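Local coordinates for HD domain-containing protein (Aquifex aeolicus, PDB 2HEK), which binds GDP and zinc and, as an HD-domain protein, may act as a dGTPase, though its function is not established, at residues Val15-Ala18 / Gly19-Ile23; Val225-Ile228 / Leu229-Leu233; Asp273-Arg276 / Ile277-Lys281. One frame throughout, in Å; residues are numbered along the deposited sequence.

All three contacts are local. Contact 1 is the junction of strand 11-16 and helix 17-23. Contact 2 lies within helix 224-240, and contact 3 ends helix 271-278. Contacts 2 and 3 touch, with centres about 10 Å apart. Contact 1 is about 36 Å from contact 2, centre to centre. Contact 1 buries Val15, Leu20 and Ile23 behind a charged outer face. Contact 2 is mainly aliphatic and buries Val225, Ile228, Leu229 and His232. Contact 3 is the least buried, with Phe274 and Ile277 inside, and the most polar. All three reach GDP. The nucleotide at Arg280 of contact 3 is also held by Lys3, Glu4, Asp24, Gln29 and Arg32 of a second subunit.

Contact 1: residues Val15-Ala18 / Gly19-Ile23; sequences VGEA and GLRLI
Gly16 O accepts the backbone N-H of Leu20 at 3.1 Å, and this bond starts the helix. Gly16 is the N-cap residue, where the chain passes from strand 11-16 into helix 17-23. Arg21 N to Glu17 O and Leu22 N to Ala18 O follow as the next i to i+4 bonds.

On the buried side, Val15 has CG1 anti to its own backbone N (chi1 -175°), which lays this methyl against the first turn. It meets Gly19 CA at 3.7 Å, an approach that depends on the missing side chain of Gly19. The same methyl touches Ile23 CD1 at 3.8 Å. Helix 51-69 flanks this apolar patch through Tyr59, Phe52 and Leu56.

On the outer side, Glu17 and Arg21 cross at about a right angle. Their contact is by the flank: Glu17 CG lies 3.3 Å from Arg21 NE. Glu17 OE1 stays 4.1 Å from Arg21 NE, too far for a salt bridge. The bend of the Arg21 chain at chi3 (-118°) turns the guanidinium so that one face lies over Ala18 CA. Its NH1 forms a salt bridge with Asp125. With an alanine here, Asp125 would probably lose its charged mate and the flank of Glu17 would lose its cover.

Leu20 projects from this turn to the bound GDP. The carboxylate of Glu17 may still add a weak pull on Arg21, but the firm charge pairing ties the helix start to Asp125.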
loop_
_atom_site.group_PDB
_atom_site.type_symbol
_atom_site.label_atom_id
_atom_site.label_comp_id
_atom_site.label_asym_id
_atom_site.label_seq_id
_atom_site.Cartn_x
_atom_site.Cartn_y
_atom_site.Cartn_z
ATOM N N VAL A 15 19.231 -10.329 -11.935
ATOM C CA VAL A 15 19.934 -10.209 -13.197
ATOM C C VAL A 15 20.980 -11.338 -13.365
ATOM O O VAL A 15 21.762 -11.597 -12.446
ATOM C CB VAL A 15 20.666 -8.844 -13.275
ATOM C CG1 VAL A 15 21.321 -8.652 -14.646
ATOM C CG2 VAL A 15 19.666 -7.670 -13.014
ATOM N N GLY A 16 21.007 -11.965 -14.546
ATOM C CA GLY A 16 21.979 -13.006 -14.894
ATOM C C GLY A 16 23.324 -12.458 -15.328
ATOM O O GLY A 16 23.549 -11.252 -15.313
ATOM N N GLU A 17 24.234 -13.333 -15.739
ATOM C CA GLU A 17 25.604 -12.887 -15.957
ATOM C C GLU A 17 25.760 -11.942 -17.141
ATOM O O GLU A 17 26.578 -11.022 -17.094
ATOM C CB GLU A 17 26.550 -14.082 -16.122
ATOM C CG GLU A 17 27.956 -13.713 -16.624
ATOM C CD GLU A 17 28.877 -13.048 -15.579
ATOM O OE1 GLU A 17 28.602 -11.896 -15.129
ATOM O OE2 GLU A 17 29.914 -13.675 -15.246
ATOM N N ALA A 18 25.018 -12.172 -18.222
ATOM C CA ALA A 18 25.183 -11.282 -19.377
ATOM C C ALA A 18 24.758 -9.856 -19.006
ATOM O O ALA A 18 25.459 -8.879 -19.303
ATOM C CB ALA A 18 24.413 -11.807 -20.612
ATOM N N GLY A 19 23.631 -9.744 -18.299
ATOM C CA GLY A 19 23.153 -8.436 -17.860
ATOM C C GLY A 19 24.108 -7.735 -16.920
ATOM O O GLY A 19 24.339 -6.526 -17.067
ATOM N N LEU A 20 24.672 -8.472 -15.954
ATOM C CA LEU A 20 25.652 -7.883 -15.022
ATOM C C LEU A 20 26.874 -7.305 -15.718
ATOM O O LEU A 20 27.358 -6.222 -15.353
ATOM C CB LEU A 20 26.120 -8.926 -14.008
ATOM C CG LEU A 20 26.952 -8.405 -12.836
ATOM C CD1 LEU A 20 26.094 -7.580 -11.890
ATOM C CD2 LEU A 20 27.613 -9.556 -12.092
ATOM N N ARG A 21 27.378 -8.022 -16.726
ATOM C CA ARG A 21 28.565 -7.562 -17.471
ATOM C C ARG A 21 28.247 -6.246 -18.158
ATOM O O ARG A 21 29.062 -5.286 -18.166
ATOM C CB ARG A 21 28.972 -8.626 -18.500
ATOM C CG ARG A 21 29.639 -9.890 -17.912
ATOM C CD ARG A 21 30.205 -10.825 -19.044
ATOM N NE ARG A 21 29.572 -12.155 -19.068
ATOM C CZ ARG A 21 28.927 -12.682 -20.109
ATOM N NH1 ARG A 21 28.832 -12.009 -21.258
ATOM N NH2 ARG A 21 28.379 -13.891 -20.002
ATOM N N LEU A 22 27.027 -6.169 -18.695
ATOM C CA LEU A 22 26.554 -4.924 -19.318
ATOM C C LEU A 22 26.337 -3.818 -18.296
ATOM O O LEU A 22 26.730 -2.667 -18.508
ATOM C CB LEU A 22 25.278 -5.205 -20.124
ATOM C CG LEU A 22 25.461 -6.098 -21.365
ATOM C CD1 LEU A 22 24.110 -6.686 -21.791
ATOM C CD2 LEU A 22 26.119 -5.303 -22.522
ATOM N N ILE A 23 25.696 -4.158 -17.178
ATOM C CA ILE A 23 25.479 -3.165 -16.113
ATOM C C ILE A 23 26.787 -2.541 -15.603
ATOM O O ILE A 23 26.872 -1.327 -15.369
ATOM C CB ILE A 23 24.689 -3.792 -14.966
ATOM C CG1 ILE A 23 23.265 -4.002 -15.445
ATOM C CG2 ILE A 23 24.724 -2.910 -13.724
ATOM C CD1 ILE A 23 22.520 -4.996 -14.612
#

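Contact 2: residues Val225-Ile228 / Leu229-Leu233; sequences VVRI and LSIHL
Val225 O and Leu229 N are joined by a nearly straight hydrogen bond of 3.0 Å (N-H...O angle 173°). Val226 O to Ser230 N, Arg227 O to Ile231 N and Ile228 O to His232 N continue the regular alpha-helical pattern.

The apolar contacts are i to i+4, except Ile228 with Ile231 (i+3). Val225 and Leu229 lie side by side, pointing the same way, with Val225 CG1 3.9 Å from Leu229 CD1. Ile228 CG1 is anti to its backbone N (chi1 -171°), which brings it to 3.5 Å from His232 NE2. Ile228 CD1 makes an off-centre CH-pi contact with His232, 4.3 Å from the ring centroid. It also meets Ile231 CD1 at 4.2 Å.

The polar contacts are looser. Water 1 lies in the plane of the Arg227 guanidinium, at its edge. It bonds Ser230 OG at 3.1 Å and Arg227 NH1 only weakly. The firmer partner of Arg227 is Asp314, through a salt bridge at NE. His232 NE2 accepts the backbone N-H of Phe283, which fixes the ring's rotation.

Val225 touches GDP. Strands 311-318 and 349-356 border Arg227, Ile228 and Ile231, and helix 271-278 packs on His232 through Arg276 and Ile277.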
loop_
_atom_site.group_PDB
_atom_site.type_symbol
_atom_site.label_atom_id
_atom_site.label_comp_id
_atom_site.label_asym_id
_atom_site.label_seq_id
_atom_site.Cartn_x
_atom_site.Cartn_y
_atom_site.Cartn_z
ATOM N N VAL A 225 4.895 24.372 -15.034
ATOM C CA VAL A 225 6.256 24.754 -14.620
ATOM C C VAL A 225 7.291 23.770 -15.139
ATOM O O VAL A 225 8.340 24.200 -15.586
ATOM C CB VAL A 225 6.387 24.957 -13.079
ATOM C CG1 VAL A 225 7.793 25.422 -12.682
ATOM C CG2 VAL A 225 5.328 25.922 -12.599
ATOM N N VAL A 226 6.994 22.458 -15.098
ATOM C CA VAL A 226 7.866 21.465 -15.717
ATOM C C VAL A 226 8.142 21.852 -17.197
ATOM O O VAL A 226 9.287 21.812 -17.653
ATOM C CB VAL A 226 7.273 20.028 -15.622
ATOM C CG1 VAL A 226 8.069 19.062 -16.505
ATOM C CG2 VAL A 226 7.275 19.550 -14.134
ATOM N N ARG A 227 7.091 22.262 -17.917
ATOM C CA ARG A 227 7.236 22.600 -19.336
ATOM C C ARG A 227 8.108 23.855 -19.555
ATOM O O ARG A 227 9.019 23.823 -20.399
ATOM C CB ARG A 227 5.877 22.727 -20.025
ATOM C CG ARG A 227 5.101 21.358 -20.212
ATOM C CD ARG A 227 5.772 20.380 -21.205
ATOM N NE ARG A 227 6.103 21.032 -22.469
ATOM C CZ ARG A 227 7.327 21.093 -23.015
ATOM N NH1 ARG A 227 8.375 20.491 -22.449
ATOM N NH2 ARG A 227 7.510 21.751 -24.163
ATOM N N ILE A 228 7.894 24.909 -18.775
ATOM C CA ILE A 228 8.718 26.158 -18.952
ATOM C C ILE A 228 10.203 25.956 -18.585
ATOM O O ILE A 228 11.117 26.463 -19.268
ATOM C CB ILE A 228 8.083 27.445 -18.285
ATOM C CG1 ILE A 228 8.843 28.736 -18.676
ATOM C CG2 ILE A 228 7.968 27.341 -16.750
ATOM C CD1 ILE A 228 8.776 29.060 -20.200
ATOM N N LEU A 229 10.457 25.190 -17.527
ATOM C CA LEU A 229 11.830 24.816 -17.213
ATOM C C LEU A 229 12.519 24.101 -18.379
ATOM O O LEU A 229 13.668 24.382 -18.697
ATOM C CB LEU A 229 11.874 23.946 -15.936
ATOM C CG LEU A 229 11.453 24.697 -14.652
ATOM C CD1 LEU A 229 11.254 23.726 -13.447
ATOM C CD2 LEU A 229 12.484 25.789 -14.307
ATOM N N SER A 230 11.819 23.173 -19.019
ATOM C CA SER A 230 12.358 22.438 -20.164
ATOM C C SER A 230 12.591 23.365 -21.364
ATOM O O SER A 230 13.590 23.222 -22.073
ATOM C CB SER A 230 11.416 21.294 -20.552
ATOM O OG SER A 230 11.958 20.559 -21.639
ATOM N N ILE A 231 11.671 24.308 -21.575
ATOM C CA ILE A 231 11.835 25.359 -22.599
ATOM C C ILE A 231 13.136 26.147 -22.358
ATOM O O ILE A 231 13.957 26.230 -23.257
ATOM C CB ILE A 231 10.587 26.252 -22.698
ATOM C CG1 ILE A 231 9.408 25.458 -23.294
ATOM C CG2 ILE A 231 10.826 27.506 -23.545
ATOM C CD1 ILE A 231 8.100 26.171 -23.121
ATOM N N HIS A 232 13.359 26.636 -21.137
ATOM C CA HIS A 232 14.634 27.291 -20.779
ATOM C C HIS A 232 15.857 26.396 -20.940
ATOM O O HIS A 232 16.868 26.818 -21.492
ATOM C CB HIS A 232 14.606 27.892 -19.361
ATOM C CG HIS A 232 13.576 28.962 -19.175
ATOM N ND1 HIS A 232 13.412 29.998 -20.072
ATOM C CD2 HIS A 232 12.680 29.180 -18.181
ATOM C CE1 HIS A 232 12.439 30.788 -19.653
ATOM N NE2 HIS A 232 11.986 30.320 -18.503
ATOM N N LEU A 233 15.766 25.151 -20.469
ATOM C CA LEU A 233 16.872 24.222 -20.562
ATOM C C LEU A 233 17.263 23.945 -22.015
ATOM O O LEU A 233 18.443 23.936 -22.371
ATOM C CB LEU A 233 16.554 22.910 -19.843
ATOM C CG LEU A 233 17.827 22.092 -20.045
ATOM C CD1 LEU A 233 18.782 22.104 -18.868
ATOM C CD2 LEU A 233 17.507 20.715 -20.460
HETATM O O HOH W 1 10.992 21.472 -24.451
#

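Contact 3: residues Asp273-Arg276 / Ile277-Lys281; sequences DFER and IFQRK. With GDP (guanosine-5'-diphosphate), chain G.
Asp273 O accepts the backbone N-H of Ile277 at 3.1 Å, while its carboxylate makes a salt bridge with Lys239.

Phe274 CG is anti to the backbone N (chi1 167°), which turns the ring toward the helix end. Phe278 CB sits over one ring face in a CH-pi contact, 4.2 Å from the centroid. Gln279 NE2 comes in at the ring edge, 3.2 Å from Phe274 CE2, with ring and amide planes 81° apart.

Glu275 holds the end of the helix. Its carbonyl takes Gln279 N from above the carbonyl plane, and Lys281 N, six residues on, more weakly. Its side chain runs alongside that of Gln279, with carboxylate and amide planes nearly parallel. Lys281 NZ joins the two: it bonds Gln279 OE1 at 2.9 Å and forms a weaker salt bridge with Glu275 OE1 at 3.2 Å. The ammonium is thus held by one carboxylate and one amide oxygen.

Arg276 packs its CA against Lys281 C at 3.8 Å, where the chain folds back.

Gln279 leaves the helix. Arg280 follows in a left-handed conformation (phi 54°) and points its side chain away to the nucleotide. Arg280 NH2 bonds GDP O5' at 3.0 Å, and NE bonds the alpha-phosphate O2A weakly. One guanidinium face lies against the guanine, and NH2 also bonds Leu42 O. His282 of the same chain binds this GDP, as do Lys3, Asp24 and Arg32 of the second subunit. The arrangement resembles a Schellman helix end, though its closing bond spans one residue more, and it sends Arg280 to a nucleotide site between subunits.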
loop_
_atom_site.group_PDB
_atom_site.type_symbol
_atom_site.label_atom_id
_atom_site.label_comp_id
_atom_site.label_asym_id
_atom_site.label_seq_id
_atom_site.Cartn_x
_atom_site.Cartn_y
_atom_site.Cartn_z
ATOM N N ASP A 273 20.295 32.200 -18.393
ATOM C CA ASP A 273 19.936 30.769 -18.423
ATOM C C ASP A 273 19.915 30.197 -17.019
ATOM O O ASP A 273 18.928 29.591 -16.612
ATOM C CB ASP A 273 20.954 29.963 -19.232
ATOM C CG ASP A 273 21.025 30.383 -20.677
ATOM O OD1 ASP A 273 22.069 30.964 -21.075
ATOM O OD2 ASP A 273 20.047 30.124 -21.409
ATOM N N PHE A 274 21.019 30.389 -16.296
ATOM C CA PHE A 274 21.154 29.890 -14.940
ATOM C C PHE A 274 20.052 30.429 -14.047
ATOM O O PHE A 274 19.453 29.688 -13.288
ATOM C CB PHE A 274 22.535 30.214 -14.329
ATOM C CG PHE A 274 22.602 29.986 -12.826
ATOM C CD1 PHE A 274 22.965 28.748 -12.307
ATOM C CD2 PHE A 274 22.279 31.011 -11.935
ATOM C CE1 PHE A 274 23.013 28.537 -10.923
ATOM C CE2 PHE A 274 22.321 30.810 -10.547
ATOM C CZ PHE A 274 22.684 29.572 -10.040
ATOM N N GLU A 275 19.792 31.726 -14.123
ATOM C CA GLU A 275 18.766 32.326 -13.276
ATOM C C GLU A 275 17.361 31.765 -13.535
ATOM O O GLU A 275 16.618 31.466 -12.590
ATOM C CB GLU A 275 18.777 33.834 -13.441
ATOM C CG GLU A 275 20.058 34.451 -12.844
ATOM C CD GLU A 275 20.139 35.957 -12.988
ATOM O OE1 GLU A 275 19.107 36.584 -13.340
ATOM O OE2 GLU A 275 21.247 36.509 -12.742
ATOM N N ARG A 276 17.029 31.614 -14.811
ATOM C CA ARG A 276 15.708 31.119 -15.251
ATOM C C ARG A 276 15.459 29.675 -14.825
ATOM O O ARG A 276 14.314 29.273 -14.556
ATOM C CB ARG A 276 15.615 31.199 -16.781
ATOM C CG ARG A 276 15.466 32.637 -17.277
ATOM C CD ARG A 276 15.677 32.754 -18.788
ATOM N NE ARG A 276 15.464 34.142 -19.219
ATOM C CZ ARG A 276 15.330 34.558 -20.476
ATOM N NH1 ARG A 276 15.369 33.701 -21.487
ATOM N NH2 ARG A 276 15.151 35.856 -20.717
ATOM N N ILE A 277 16.533 28.891 -14.795
ATOM C CA ILE A 277 16.404 27.465 -14.495
ATOM C C ILE A 277 16.601 27.171 -13.005
ATOM O O ILE A 277 15.825 26.423 -12.431
ATOM C CB ILE A 277 17.385 26.619 -15.288
ATOM C CG1 ILE A 277 17.115 26.743 -16.793
ATOM C CG2 ILE A 277 17.273 25.122 -14.838
ATOM C CD1 ILE A 277 18.256 26.249 -17.665
ATOM N N PHE A 278 17.631 27.769 -12.397
ATOM C CA PHE A 278 18.044 27.382 -11.045
ATOM C C PHE A 278 17.775 28.392 -9.933
ATOM O O PHE A 278 17.840 28.034 -8.751
ATOM C CB PHE A 278 19.514 26.972 -11.052
ATOM C CG PHE A 278 19.761 25.657 -11.721
ATOM C CD1 PHE A 278 20.578 25.576 -12.831
ATOM C CD2 PHE A 278 19.139 24.487 -11.248
ATOM C CE1 PHE A 278 20.811 24.361 -13.454
ATOM C CE2 PHE A 278 19.347 23.280 -11.865
ATOM C CZ PHE A 278 20.195 23.208 -12.974
ATOM N N GLN A 279 17.445 29.631 -10.283
ATOM C CA GLN A 279 17.147 30.646 -9.266
ATOM C C GLN A 279 15.687 31.065 -9.216
ATOM O O GLN A 279 15.365 32.185 -8.843
ATOM C CB GLN A 279 17.953 31.912 -9.523
ATOM C CG GLN A 279 19.442 31.804 -9.201
ATOM C CD GLN A 279 20.123 33.161 -9.154
ATOM O OE1 GLN A 279 19.475 34.198 -9.345
ATOM N NE2 GLN A 279 21.397 33.395 -8.916
ATOM N N ARG A 280 14.786 30.194 -9.640
ATOM C CA ARG A 280 13.325 30.414 -9.641
ATOM C C ARG A 280 12.873 31.684 -10.365
ATOM O O ARG A 280 11.897 32.302 -9.974
ATOM C CB ARG A 280 12.808 30.389 -8.197
ATOM C CG ARG A 280 11.549 29.516 -7.992
ATOM C CD ARG A 280 11.833 28.041 -7.725
ATOM N NE ARG A 280 10.668 27.190 -7.944
ATOM C CZ ARG A 280 10.733 25.917 -8.317
ATOM N NH1 ARG A 280 11.910 25.344 -8.514
ATOM N NH2 ARG A 280 9.619 25.220 -8.491
ATOM N N LYS A 281 13.558 32.021 -11.452
ATOM C CA LYS A 281 13.233 33.198 -12.264
ATOM C C LYS A 281 12.700 32.764 -13.641
ATOM O O LYS A 281 12.822 33.513 -14.606
ATOM C CB LYS A 281 14.452 34.114 -12.413
ATOM C CG LYS A 281 14.992 34.687 -11.113
ATOM C CD LYS A 281 16.047 35.751 -11.373
ATOM C CE LYS A 281 16.713 36.232 -10.094
ATOM N NZ LYS A 281 18.143 36.586 -10.317
HETATM P PB GDP G . 4.545 29.219 -9.479
HETATM O O1B GDP G . 3.451 28.469 -10.229
HETATM O O2B GDP G . 4.672 30.652 -9.984
HETATM O O3B GDP G . 4.214 29.254 -7.987
HETATM O O3A GDP G . 5.971 28.497 -9.736
HETATM P PA GDP G . 7.069 28.151 -8.608
HETATM O O1A GDP G . 6.918 28.923 -7.325
HETATM O O2A GDP G . 8.447 28.368 -9.177
HETATM O "O5'" GDP G . 6.920 26.566 -8.310
HETATM C "C5'" GDP G . 5.740 25.803 -8.521
HETATM C "C4'" GDP G . 5.760 24.491 -7.725
HETATM O "O4'" GDP G . 7.073 23.960 -7.459
HETATM C "C3'" GDP G . 5.096 24.638 -6.381
HETATM O "O3'" GDP G . 4.171 23.512 -6.320
HETATM C "C2'" GDP G . 6.208 24.337 -5.422
HETATM O "O2'" GDP G . 5.608 23.665 -4.341
HETATM C "C1'" GDP G . 7.113 23.385 -6.159
HETATM N N9 GDP G . 8.534 23.479 -5.754
HETATM C C8 GDP G . 9.413 22.465 -5.706
HETATM N N7 GDP G . 10.642 22.897 -5.354
HETATM C C5 GDP G . 10.547 24.223 -5.166
HETATM C C6 GDP G . 11.470 25.298 -4.759
HETATM O O6 GDP G . 12.635 24.998 -4.538
HETATM N N1 GDP G . 11.035 26.571 -4.711
HETATM C C2 GDP G . 9.751 26.893 -4.975
HETATM N N2 GDP G . 9.380 28.213 -4.880
HETATM N N3 GDP G . 8.837 25.936 -5.349
HETATM C C4 GDP G . 9.178 24.624 -5.451
HETATM O O HOH W 2 13.396 28.827 -12.265
#